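Long-range contacts in probable transcriptional regulator (Pseudomonas aeruginosa, PDB 2NNN), which probably binds DNA as a dimeric transcriptional regulator of the MarR family, through a winged helix-turn-helix domain in each subunit: residues N34-L44 / V72-L81; L44-Q55 / L95-L106. One frame throughout, in Å; residues are numbered along the deposited sequence.

Contact 1 (N34-L44 / V72-L81); sequences NGLTPTQWAAL and VVERLDKRGL
Gln-40 lies beside Val-72 where helix 38-44 passes helix 72-78 nearly at a right angle (84° between their directions), the segment axes 9.7 Å apart. In a winged helix-turn-helix domain of the MarR type, helix 66-78 would be the probable recognition helix, and helix 38-50 packs against it. The apolar middle is made of branch tips: CG1 of Val-72 sits 3.7 Å from CB of Ala-43, while both methyls of Leu-76 touch Gln-40 O, CD1 on the Leu-36 side and CD2 on the side of Ala-43 and Leu-44. Farther along, Leu-44 CD1 meets Leu-81 just beyond the Schellman motif at Gly-80. Gln-40 and Thr-37 form a capping box: Thr-37 OG1 accepts from Gln-40 N, and Gln-40 OE1 takes Thr-37 N from above its carbonyl plane at 3.3 Å. With CG anti to the carbonyl carbon (chi1 -81°) and the chain extended beyond, Gln-40 carries its amide to Arg-75; NE2 lies over the guanidinium centre, 3.1 Å from CZ, without a hydrogen bond, the planes almost perpendicular (88°). Arg-75 NE goes to the carbonyl of Gly-71. Leu-36 CD2 lies over one face of the Arg-79 guanidinium, displaced toward its rim; Arg-79 NH2 is 2.6 Å from Asn-34 O. Apolar packing thus joins the segments, together with a water at the Thr-37/Thr-39 end that accepts from Arg-75 NH2 and bonds both threonine hydroxyls.

Contact 2 (L44-Q55 / L95-L106); sequences LVRLGETGPCPQ and LVSLSPAGRAEL
With CG anti to the carbonyl carbon (chi1 -78°), Leu-47 sends its two methyls to strand 95-98, CD1 to CG1 of Val-96 and CD2 against Val-96 O; Leu-106, its CG anti to the backbone N, instead reaches back from helix 100-106 to the same helix 44-50. Leu-98 fills the space where strand and helix meet: its CD1 packs tightly on CB of Leu-47, at 3.3 Å. Leu-98 CD2 and Leu-106 CD2 both come close to CA of Gly-48. Leu-106 CD1 crosses to Val-45 CG2 at 3.6 Å, and Leu-44 sets CD2 against the backbone of Leu-106 while its CD1 also touches Leu-98 CD1. The Arg-103 guanidinium has Leu-98 CD2 over one face, offset toward the rim, and the Gly-48 carbonyl at its edge, in plane, a weak bond of 3.5 Å from NH2 to Gly-48 O. Beyond the helix, Cys-53 and Val-96 form a single antiparallel hydrogen-bonded pair: Val-96 N to Cys-53 O is short and straight (2.7 Å, 174°), whereas the return bond from Cys-53 N to Val-96 O is more bent (135°). A water accepts from Leu-98 N and donates to Leu-47 O. Strand 93-98 pairs with strand 82-87 in the two-stranded wing, so Cys-53 makes a single bridge on the other edge of strand 93-98; Val-73 of helix 66-78 touches Val-96, and Leu-58 of helix 55-61 touches Leu-47.

How the contacts relate
Helix 38-50 serves both contacts, and Leu-44 takes part in each, facing helix 66-78 in contact 1 and helix 100-121 in contact 2. Both are partly buried, with apolar centres and arginines toward the surface. Their polar chemistry differs: contact 1 joins two helices by side chains and a water, whereas contact 2 adds backbone pairing to a wing strand. The two meet directly: Leu-81 O probably bonds with Ser-99 N, Trp-41 packs on Leu-106, and Val-73 on Gln-55. Together they tie the probable recognition helix, the wing and the long helix 100-121 to helix 38-50, which also packs on the second subunit.

Contact 1 (N34-L44 / V72-L81)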
loop_
_atom_site.group_PDB
_atom_site.type_symbol
_atom_site.label_atom_id
_atom_site.label_comp_id
_atom_site.label_asym_id
_atom_site.label_seq_id
_atom_site.Cartn_x
_atom_site.Cartn_y
_atom_site.Cartn_z
ATOM N N ASN A 34 -10.108 -16.323 7.965
ATOM C CA ASN A 34 -11.442 -16.354 7.338
ATOM C C ASN A 34 -11.404 -16.106 5.835
ATOM O O ASN A 34 -12.442 -15.963 5.198
ATOM C CB ASN A 34 -12.405 -15.378 8.026
ATOM C CG ASN A 34 -11.883 -13.953 8.041
ATOM O OD1 ASN A 34 -11.183 -13.526 7.117
ATOM N ND2 ASN A 34 -12.215 -13.205 9.099
ATOM N N GLY A 35 -10.201 -16.051 5.275
ATOM C CA GLY A 35 -10.043 -15.835 3.841
ATOM C C GLY A 35 -10.405 -14.445 3.317
ATOM O O GLY A 35 -10.477 -14.262 2.112
ATOM N N LEU A 36 -10.638 -13.471 4.201
ATOM C CA LEU A 36 -10.914 -12.084 3.779
ATOM C C LEU A 36 -9.634 -11.247 3.567
ATOM O O LEU A 36 -8.622 -11.455 4.256
ATOM C CB LEU A 36 -11.851 -11.372 4.784
ATOM C CG LEU A 36 -13.304 -11.856 4.964
ATOM C CD1 LEU A 36 -14.011 -11.100 6.071
ATOM C CD2 LEU A 36 -14.118 -11.759 3.683
ATOM N N THR A 37 -9.687 -10.302 2.622
ATOM C CA THR A 37 -8.613 -9.317 2.443
ATOM C C THR A 37 -8.643 -8.228 3.542
ATOM O O THR A 37 -9.667 -8.056 4.220
ATOM C CB THR A 37 -8.674 -8.655 1.056
ATOM O OG1 THR A 37 -9.884 -7.894 0.939
ATOM C CG2 THR A 37 -8.636 -9.699 -0.041
ATOM N N PRO A 38 -7.510 -7.513 3.755
ATOM C CA PRO A 38 -7.534 -6.371 4.692
ATOM C C PRO A 38 -8.723 -5.427 4.528
ATOM O O PRO A 38 -9.328 -5.045 5.537
ATOM C CB PRO A 38 -6.215 -5.642 4.387
ATOM C CG PRO A 38 -5.279 -6.746 4.013
ATOM C CD PRO A 38 -6.144 -7.745 3.229
ATOM N N THR A 39 -9.045 -5.042 3.286
ATOM C CA THR A 39 -10.080 -4.026 3.026
ATOM C C THR A 39 -11.459 -4.625 3.202
ATOM O O THR A 39 -12.357 -3.974 3.747
ATOM C CB THR A 39 -9.943 -3.364 1.632
ATOM O OG1 THR A 39 -9.798 -4.367 0.625
ATOM C CG2 THR A 39 -8.708 -2.479 1.585
ATOM N N GLN A 40 -11.621 -5.876 2.770
ATOM C CA GLN A 40 -12.839 -6.622 3.059
ATOM C C GLN A 40 -13.156 -6.641 4.553
ATOM O O GLN A 40 -14.308 -6.469 4.936
ATOM C CB GLN A 40 -12.777 -8.040 2.482
ATOM C CG GLN A 40 -13.112 -8.078 0.995
ATOM C CD GLN A 40 -12.722 -9.380 0.321
ATOM O OE1 GLN A 40 -12.533 -10.410 0.973
ATOM N NE2 GLN A 40 -12.605 -9.339 -1.001
ATOM N N TRP A 41 -12.122 -6.799 5.373
ATOM C CA TRP A 41 -12.233 -6.843 6.842
ATOM C C TRP A 41 -12.556 -5.466 7.405
ATOM O O TRP A 41 -13.398 -5.341 8.299
ATOM C CB TRP A 41 -10.928 -7.383 7.464
ATOM C CG TRP A 41 -10.900 -7.356 8.990
ATOM C CD1 TRP A 41 -10.152 -6.522 9.788
ATOM C CD2 TRP A 41 -11.633 -8.219 9.897
ATOM N NE1 TRP A 41 -10.378 -6.807 11.119
ATOM C CE2 TRP A 41 -11.284 -7.837 11.214
ATOM C CE3 TRP A 41 -12.550 -9.268 9.721
ATOM C CZ2 TRP A 41 -11.837 -8.455 12.345
ATOM C CZ3 TRP A 41 -13.091 -9.888 10.853
ATOM C CH2 TRP A 41 -12.731 -9.478 12.142
ATOM N N ALA A 42 -11.880 -4.442 6.881
ATOM C CA ALA A 42 -12.085 -3.043 7.279
ATOM C C ALA A 42 -13.537 -2.608 7.080
ATOM O O ALA A 42 -14.129 -2.002 7.977
ATOM C CB ALA A 42 -11.151 -2.116 6.495
ATOM N N ALA A 43 -14.088 -2.901 5.903
ATOM C CA ALA A 43 -15.500 -2.624 5.609
ATOM C C ALA A 43 -16.417 -3.401 6.531
ATOM O O ALA A 43 -17.405 -2.867 6.981
ATOM C CB ALA A 43 -15.829 -2.941 4.173
ATOM N N LEU A 44 -16.083 -4.656 6.820
ATOM C CA LEU A 44 -16.887 -5.477 7.745
ATOM C C LEU A 44 -16.876 -4.865 9.152
ATOM O O LEU A 44 -17.929 -4.671 9.765
ATOM C CB LEU A 44 -16.336 -6.908 7.813
ATOM C CG LEU A 44 -17.233 -7.960 8.444
ATOM C CD1 LEU A 44 -18.198 -8.533 7.390
ATOM C CD2 LEU A 44 -16.400 -9.072 9.076
ATOM N N VAL A 72 -15.791 -4.462 -2.881
ATOM C CA VAL A 72 -15.598 -5.060 -1.574
ATOM C C VAL A 72 -16.955 -5.515 -1.023
ATOM O O VAL A 72 -17.088 -6.657 -0.564
ATOM C CB VAL A 72 -14.886 -4.091 -0.592
ATOM C CG1 VAL A 72 -15.195 -4.454 0.861
ATOM C CG2 VAL A 72 -13.398 -4.078 -0.853
ATOM N N VAL A 73 -17.958 -4.633 -1.083
ATOM C CA VAL A 73 -19.295 -4.954 -0.570
ATOM C C VAL A 73 -19.937 -6.102 -1.363
ATOM O O VAL A 73 -20.599 -6.962 -0.786
ATOM C CB VAL A 73 -20.224 -3.713 -0.520
ATOM C CG1 VAL A 73 -21.676 -4.120 -0.261
ATOM C CG2 VAL A 73 -19.769 -2.750 0.558
ATOM N N GLU A 74 -19.714 -6.124 -2.672
ATOM C CA GLU A 74 -20.218 -7.217 -3.506
ATOM C C GLU A 74 -19.569 -8.566 -3.181
ATOM O O GLU A 74 -20.265 -9.575 -3.097
ATOM C CB GLU A 74 -20.116 -6.876 -4.996
ATOM C CG GLU A 74 -21.207 -5.908 -5.452
ATOM C CD GLU A 74 -20.943 -5.271 -6.817
ATOM O OE1 GLU A 74 -19.971 -5.677 -7.501
ATOM O OE2 GLU A 74 -21.718 -4.358 -7.212
ATOM N N ARG A 75 -18.253 -8.575 -2.972
ATOM C CA ARG A 75 -17.546 -9.783 -2.540
ATOM C C ARG A 75 -17.936 -10.218 -1.127
ATOM O O ARG A 75 -18.013 -11.404 -0.838
ATOM C CB ARG A 75 -16.034 -9.610 -2.662
ATOM C CG ARG A 75 -15.551 -9.564 -4.114
ATOM C CD ARG A 75 -14.072 -9.215 -4.224
ATOM N NE ARG A 75 -13.769 -7.895 -3.656
ATOM C CZ ARG A 75 -12.540 -7.433 -3.434
ATOM N NH1 ARG A 75 -11.473 -8.179 -3.719
ATOM N NH2 ARG A 75 -12.373 -6.228 -2.912
ATOM N N LEU A 76 -18.192 -9.248 -0.255
ATOM C CA LEU A 76 -18.744 -9.502 1.072
ATOM C C LEU A 76 -20.179 -10.057 0.968
ATOM O O LEU A 76 -20.637 -10.796 1.845
ATOM C CB LEU A 76 -18.727 -8.200 1.873
ATOM C CG LEU A 76 -17.998 -8.049 3.218
ATOM C CD1 LEU A 76 -16.650 -8.741 3.247
ATOM C CD2 LEU A 76 -17.841 -6.573 3.577
ATOM N N ASP A 77 -20.877 -9.707 -0.117
ATOM C CA ASP A 77 -22.252 -10.160 -0.353
ATOM C C ASP A 77 -22.284 -11.610 -0.810
ATOM O O ASP A 77 -23.004 -12.428 -0.246
ATOM C CB ASP A 77 -22.951 -9.269 -1.381
ATOM C CG ASP A 77 -24.460 -9.501 -1.430
ATOM O OD1 ASP A 77 -25.002 -10.149 -0.504
ATOM O OD2 ASP A 77 -25.106 -9.038 -2.399
ATOM N N LYS A 78 -21.497 -11.909 -1.840
ATOM C CA LYS A 78 -21.273 -13.270 -2.330
ATOM C C LYS A 78 -21.064 -14.273 -1.179
ATOM O O LYS A 78 -21.482 -15.428 -1.274
ATOM C CB LYS A 78 -20.060 -13.265 -3.271
ATOM C CG LYS A 78 -19.806 -14.554 -4.069
ATOM C CD LYS A 78 -18.387 -14.559 -4.670
ATOM C CE LYS A 78 -18.129 -13.349 -5.601
ATOM N NZ LYS A 78 -16.668 -13.042 -5.799
ATOM N N ARG A 79 -20.433 -13.825 -0.096
ATOM C CA ARG A 79 -20.193 -14.674 1.071
ATOM C C ARG A 79 -21.347 -14.687 2.076
ATOM O O ARG A 79 -21.291 -15.410 3.067
ATOM C CB ARG A 79 -18.893 -14.264 1.771
ATOM C CG ARG A 79 -17.690 -14.308 0.864
ATOM C CD ARG A 79 -16.507 -13.637 1.503
ATOM N NE ARG A 79 -15.971 -14.449 2.595
ATOM C CZ ARG A 79 -14.855 -15.171 2.529
ATOM N NH1 ARG A 79 -14.125 -15.188 1.416
ATOM N NH2 ARG A 79 -14.466 -15.867 3.590
ATOM N N GLY A 80 -22.386 -13.900 1.818
ATOM C CA GLY A 80 -23.549 -13.817 2.710
ATOM C C GLY A 80 -23.349 -12.925 3.928
ATOM O O GLY A 80 -24.075 -13.044 4.915
ATOM N N LEU A 81 -22.382 -12.011 3.861
ATOM C CA LEU A 81 -21.981 -11.270 5.053
ATOM C C LEU A 81 -22.632 -9.902 5.208
ATOM O O LEU A 81 -22.496 -9.266 6.258
ATOM C CB LEU A 81 -20.457 -11.162 5.144
ATOM C CG LEU A 81 -19.645 -12.464 5.108
ATOM C CD1 LEU A 81 -18.175 -12.117 5.221
ATOM C CD2 LEU A 81 -20.069 -13.462 6.192
HETATM O O HOH W 1 -10.075 -6.463 -1.626
#

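Contact 2 (L44-Q55 / L95-L106)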
loop_
_atom_site.group_PDB
_atom_site.type_symbol
_atom_site.label_atom_id
_atom_site.label_comp_id
_atom_site.label_asym_id
_atom_site.label_seq_id
_atom_site.Cartn_x
_atom_site.Cartn_y
_atom_site.Cartn_z
ATOM N N LEU A 44 -16.083 -4.656 6.820
ATOM C CA LEU A 44 -16.887 -5.477 7.745
ATOM C C LEU A 44 -16.876 -4.865 9.152
ATOM O O LEU A 44 -17.929 -4.671 9.765
ATOM C CB LEU A 44 -16.336 -6.908 7.813
ATOM C CG LEU A 44 -17.233 -7.960 8.444
ATOM C CD1 LEU A 44 -18.198 -8.533 7.390
ATOM C CD2 LEU A 44 -16.400 -9.072 9.076
ATOM N N VAL A 45 -15.672 -4.580 9.652
ATOM C CA VAL A 45 -15.503 -3.914 10.936
ATOM C C VAL A 45 -16.308 -2.610 10.981
ATOM O O VAL A 45 -17.100 -2.421 11.895
ATOM C CB VAL A 45 -14.000 -3.695 11.276
ATOM C CG1 VAL A 45 -13.826 -2.883 12.551
ATOM C CG2 VAL A 45 -13.293 -5.046 11.406
ATOM N N ARG A 46 -16.134 -1.749 9.977
ATOM C CA ARG A 46 -16.813 -0.456 9.949
ATOM C C ARG A 46 -18.346 -0.555 9.945
ATOM O O ARG A 46 -19.004 0.169 10.690
ATOM C CB ARG A 46 -16.321 0.410 8.784
ATOM C CG ARG A 46 -16.787 1.865 8.842
ATOM C CD ARG A 46 -16.146 2.605 10.002
ATOM N NE ARG A 46 -14.822 3.119 9.652
ATOM C CZ ARG A 46 -13.929 3.577 10.528
ATOM N NH1 ARG A 46 -14.183 3.572 11.829
ATOM N NH2 ARG A 46 -12.765 4.030 10.100
ATOM N N LEU A 47 -18.905 -1.450 9.124
ATOM C CA LEU A 47 -20.342 -1.741 9.151
ATOM C C LEU A 47 -20.848 -2.236 10.509
ATOM O O LEU A 47 -22.040 -2.112 10.810
ATOM C CB LEU A 47 -20.705 -2.775 8.093
ATOM C CG LEU A 47 -20.834 -2.356 6.632
ATOM C CD1 LEU A 47 -21.063 -3.589 5.787
ATOM C CD2 LEU A 47 -21.945 -1.326 6.406
ATOM N N GLY A 48 -19.958 -2.824 11.310
ATOM C CA GLY A 48 -20.291 -3.223 12.666
ATOM C C GLY A 48 -20.369 -2.041 13.601
ATOM O O GLY A 48 -21.195 -2.023 14.499
ATOM N N GLU A 49 -19.500 -1.052 13.396
ATOM C CA GLU A 49 -19.539 0.201 14.162
ATOM C C GLU A 49 -20.783 1.033 13.850
ATOM O O GLU A 49 -21.450 1.537 14.752
ATOM C CB GLU A 49 -18.304 1.059 13.876
ATOM C CG GLU A 49 -16.997 0.456 14.350
ATOM C CD GLU A 49 -15.790 1.343 14.038
ATOM O OE1 GLU A 49 -15.944 2.579 14.148
ATOM O OE2 GLU A 49 -14.694 0.802 13.707
ATOM N N THR A 50 -21.088 1.159 12.566
ATOM C CA THR A 50 -22.037 2.152 12.075
ATOM C C THR A 50 -23.486 1.694 12.084
ATOM O O THR A 50 -24.393 2.494 12.311
ATOM C CB THR A 50 -21.701 2.552 10.625
ATOM O OG1 THR A 50 -21.614 1.369 9.828
ATOM C CG2 THR A 50 -20.381 3.305 10.559
ATOM N N GLY A 51 -23.707 0.411 11.832
ATOM C CA GLY A 51 -25.042 -0.063 11.514
ATOM C C GLY A 51 -25.286 0.324 10.065
ATOM O O GLY A 51 -24.327 0.639 9.344
ATOM N N PRO A 52 -26.560 0.302 9.628
ATOM C CA PRO A 52 -26.914 0.651 8.244
ATOM C C PRO A 52 -26.363 2.020 7.792
ATOM O O PRO A 52 -26.483 3.022 8.500
ATOM C CB PRO A 52 -28.453 0.607 8.237
ATOM C CG PRO A 52 -28.865 0.522 9.669
ATOM C CD PRO A 52 -27.744 -0.080 10.420
ATOM N N CYS A 53 -25.764 2.024 6.606
ATOM C CA CYS A 53 -24.892 3.089 6.140
ATOM C C CYS A 53 -24.931 3.043 4.629
ATOM O O CYS A 53 -24.966 1.960 4.053
ATOM C CB CYS A 53 -23.450 2.815 6.611
ATOM S SG CYS A 53 -22.392 4.279 6.792
ATOM N N PRO A 54 -24.955 4.214 3.969
ATOM C CA PRO A 54 -24.837 4.230 2.505
ATOM C C PRO A 54 -23.482 3.657 2.047
ATOM O O PRO A 54 -22.473 3.876 2.725
ATOM C CB PRO A 54 -24.930 5.720 2.158
ATOM C CG PRO A 54 -25.480 6.396 3.379
ATOM C CD PRO A 54 -25.107 5.565 4.545
ATOM N N GLN A 55 -23.457 2.946 0.919
ATOM C CA GLN A 55 -22.230 2.284 0.423
ATOM C C GLN A 55 -21.051 3.241 0.207
ATOM O O GLN A 55 -19.923 2.939 0.583
ATOM C CB GLN A 55 -22.512 1.515 -0.869
ATOM C CG GLN A 55 -21.402 0.558 -1.302
ATOM C CD GLN A 55 -21.800 -0.267 -2.518
ATOM O OE1 GLN A 55 -21.722 0.197 -3.653
ATOM N NE2 GLN A 55 -22.238 -1.492 -2.279
ATOM N N LEU A 95 -29.105 1.179 1.911
ATOM C CA LEU A 95 -28.277 1.126 3.099
ATOM C C LEU A 95 -27.662 -0.252 3.161
ATOM O O LEU A 95 -28.332 -1.239 2.893
ATOM C CB LEU A 95 -29.124 1.369 4.353
ATOM C CG LEU A 95 -29.233 2.774 4.966
ATOM C CD1 LEU A 95 -29.197 3.892 3.934
ATOM C CD2 LEU A 95 -30.474 2.881 5.850
ATOM N N VAL A 96 -26.378 -0.311 3.502
ATOM C CA VAL A 96 -25.676 -1.581 3.669
ATOM C C VAL A 96 -25.521 -1.858 5.167
ATOM O O VAL A 96 -25.304 -0.945 5.969
ATOM C CB VAL A 96 -24.299 -1.593 2.941
ATOM C CG1 VAL A 96 -23.677 -2.975 2.978
ATOM C CG2 VAL A 96 -24.454 -1.171 1.503
ATOM N N SER A 97 -25.653 -3.125 5.536
ATOM C CA SER A 97 -25.662 -3.524 6.931
ATOM C C SER A 97 -25.003 -4.875 7.056
ATOM O O SER A 97 -24.922 -5.619 6.085
ATOM C CB SER A 97 -27.107 -3.633 7.415
ATOM O OG SER A 97 -27.183 -3.404 8.802
ATOM N N LEU A 98 -24.542 -5.199 8.254
ATOM C CA LEU A 98 -24.051 -6.548 8.532
ATOM C C LEU A 98 -25.199 -7.548 8.620
ATOM O O LEU A 98 -26.194 -7.307 9.313
ATOM C CB LEU A 98 -23.243 -6.567 9.835
ATOM C CG LEU A 98 -21.722 -6.791 9.825
ATOM C CD1 LEU A 98 -20.997 -6.039 8.733
ATOM C CD2 LEU A 98 -21.138 -6.472 11.181
ATOM N N SER A 99 -25.065 -8.653 7.893
ATOM C CA SER A 99 -25.837 -9.876 8.138
ATOM C C SER A 99 -25.608 -10.426 9.536
ATOM O O SER A 99 -24.615 -10.072 10.178
ATOM C CB SER A 99 -25.374 -10.957 7.179
ATOM O OG SER A 99 -26.137 -10.888 6.004
ATOM N N PRO A 100 -26.515 -11.312 10.009
ATOM C CA PRO A 100 -26.202 -12.175 11.159
ATOM C C PRO A 100 -24.908 -12.988 10.978
ATOM O O PRO A 100 -24.104 -13.077 11.913
ATOM C CB PRO A 100 -27.421 -13.111 11.241
ATOM C CG PRO A 100 -28.541 -12.327 10.609
ATOM C CD PRO A 100 -27.897 -11.519 9.519
ATOM N N ALA A 101 -24.717 -13.572 9.796
ATOM C CA ALA A 101 -23.492 -14.320 9.487
ATOM C C ALA A 101 -22.269 -13.394 9.380
ATOM O O ALA A 101 -21.181 -13.753 9.807
ATOM C CB ALA A 101 -23.665 -15.130 8.211
ATOM N N GLY A 102 -22.471 -12.206 8.825
ATOM C CA GLY A 102 -21.460 -11.161 8.793
ATOM C C GLY A 102 -21.111 -10.609 10.157
ATOM O O GLY A 102 -19.975 -10.209 10.381
ATOM N N ARG A 103 -22.080 -10.591 11.072
ATOM C CA ARG A 103 -21.804 -10.242 12.469
ATOM C C ARG A 103 -21.015 -11.356 13.194
ATOM O O ARG A 103 -20.115 -11.085 13.996
ATOM C CB ARG A 103 -23.104 -9.924 13.217
ATOM C CG ARG A 103 -22.951 -9.808 14.740
ATOM C CD ARG A 103 -22.072 -8.613 15.139
ATOM N NE ARG A 103 -22.676 -7.362 14.668
ATOM C CZ ARG A 103 -22.190 -6.138 14.875
ATOM N NH1 ARG A 103 -21.061 -5.951 15.565
ATOM N NH2 ARG A 103 -22.857 -5.095 14.385
ATOM N N ALA A 104 -21.369 -12.607 12.911
ATOM C CA ALA A 104 -20.703 -13.748 13.521
ATOM C C ALA A 104 -19.251 -13.851 13.016
ATOM O O ALA A 104 -18.343 -14.190 13.779
ATOM C CB ALA A 104 -21.489 -15.029 13.244
ATOM N N GLU A 105 -19.064 -13.520 11.733
ATOM C CA GLU A 105 -17.749 -13.475 11.067
ATOM C C GLU A 105 -16.821 -12.466 11.736
ATOM O O GLU A 105 -15.657 -12.757 11.996
ATOM C CB GLU A 105 -17.946 -13.057 9.621
ATOM C CG GLU A 105 -16.691 -12.984 8.795
ATOM C CD GLU A 105 -16.415 -14.270 8.048
ATOM O OE1 GLU A 105 -17.088 -15.287 8.310
ATOM O OE2 GLU A 105 -15.516 -14.261 7.192
ATOM N N LEU A 106 -17.357 -11.273 11.988
ATOM C CA LEU A 106 -16.653 -10.215 12.704
ATOM C C LEU A 106 -16.154 -10.704 14.061
ATOM O O LEU A 106 -14.960 -10.645 14.333
ATOM C CB LEU A 106 -17.560 -8.978 12.851
ATOM C CG LEU A 106 -17.019 -7.695 13.499
ATOM C CD1 LEU A 106 -15.691 -7.263 12.837
ATOM C CD2 LEU A 106 -18.067 -6.546 13.442
HETATM O O HOH W 2 -24.252 -3.234 10.492
#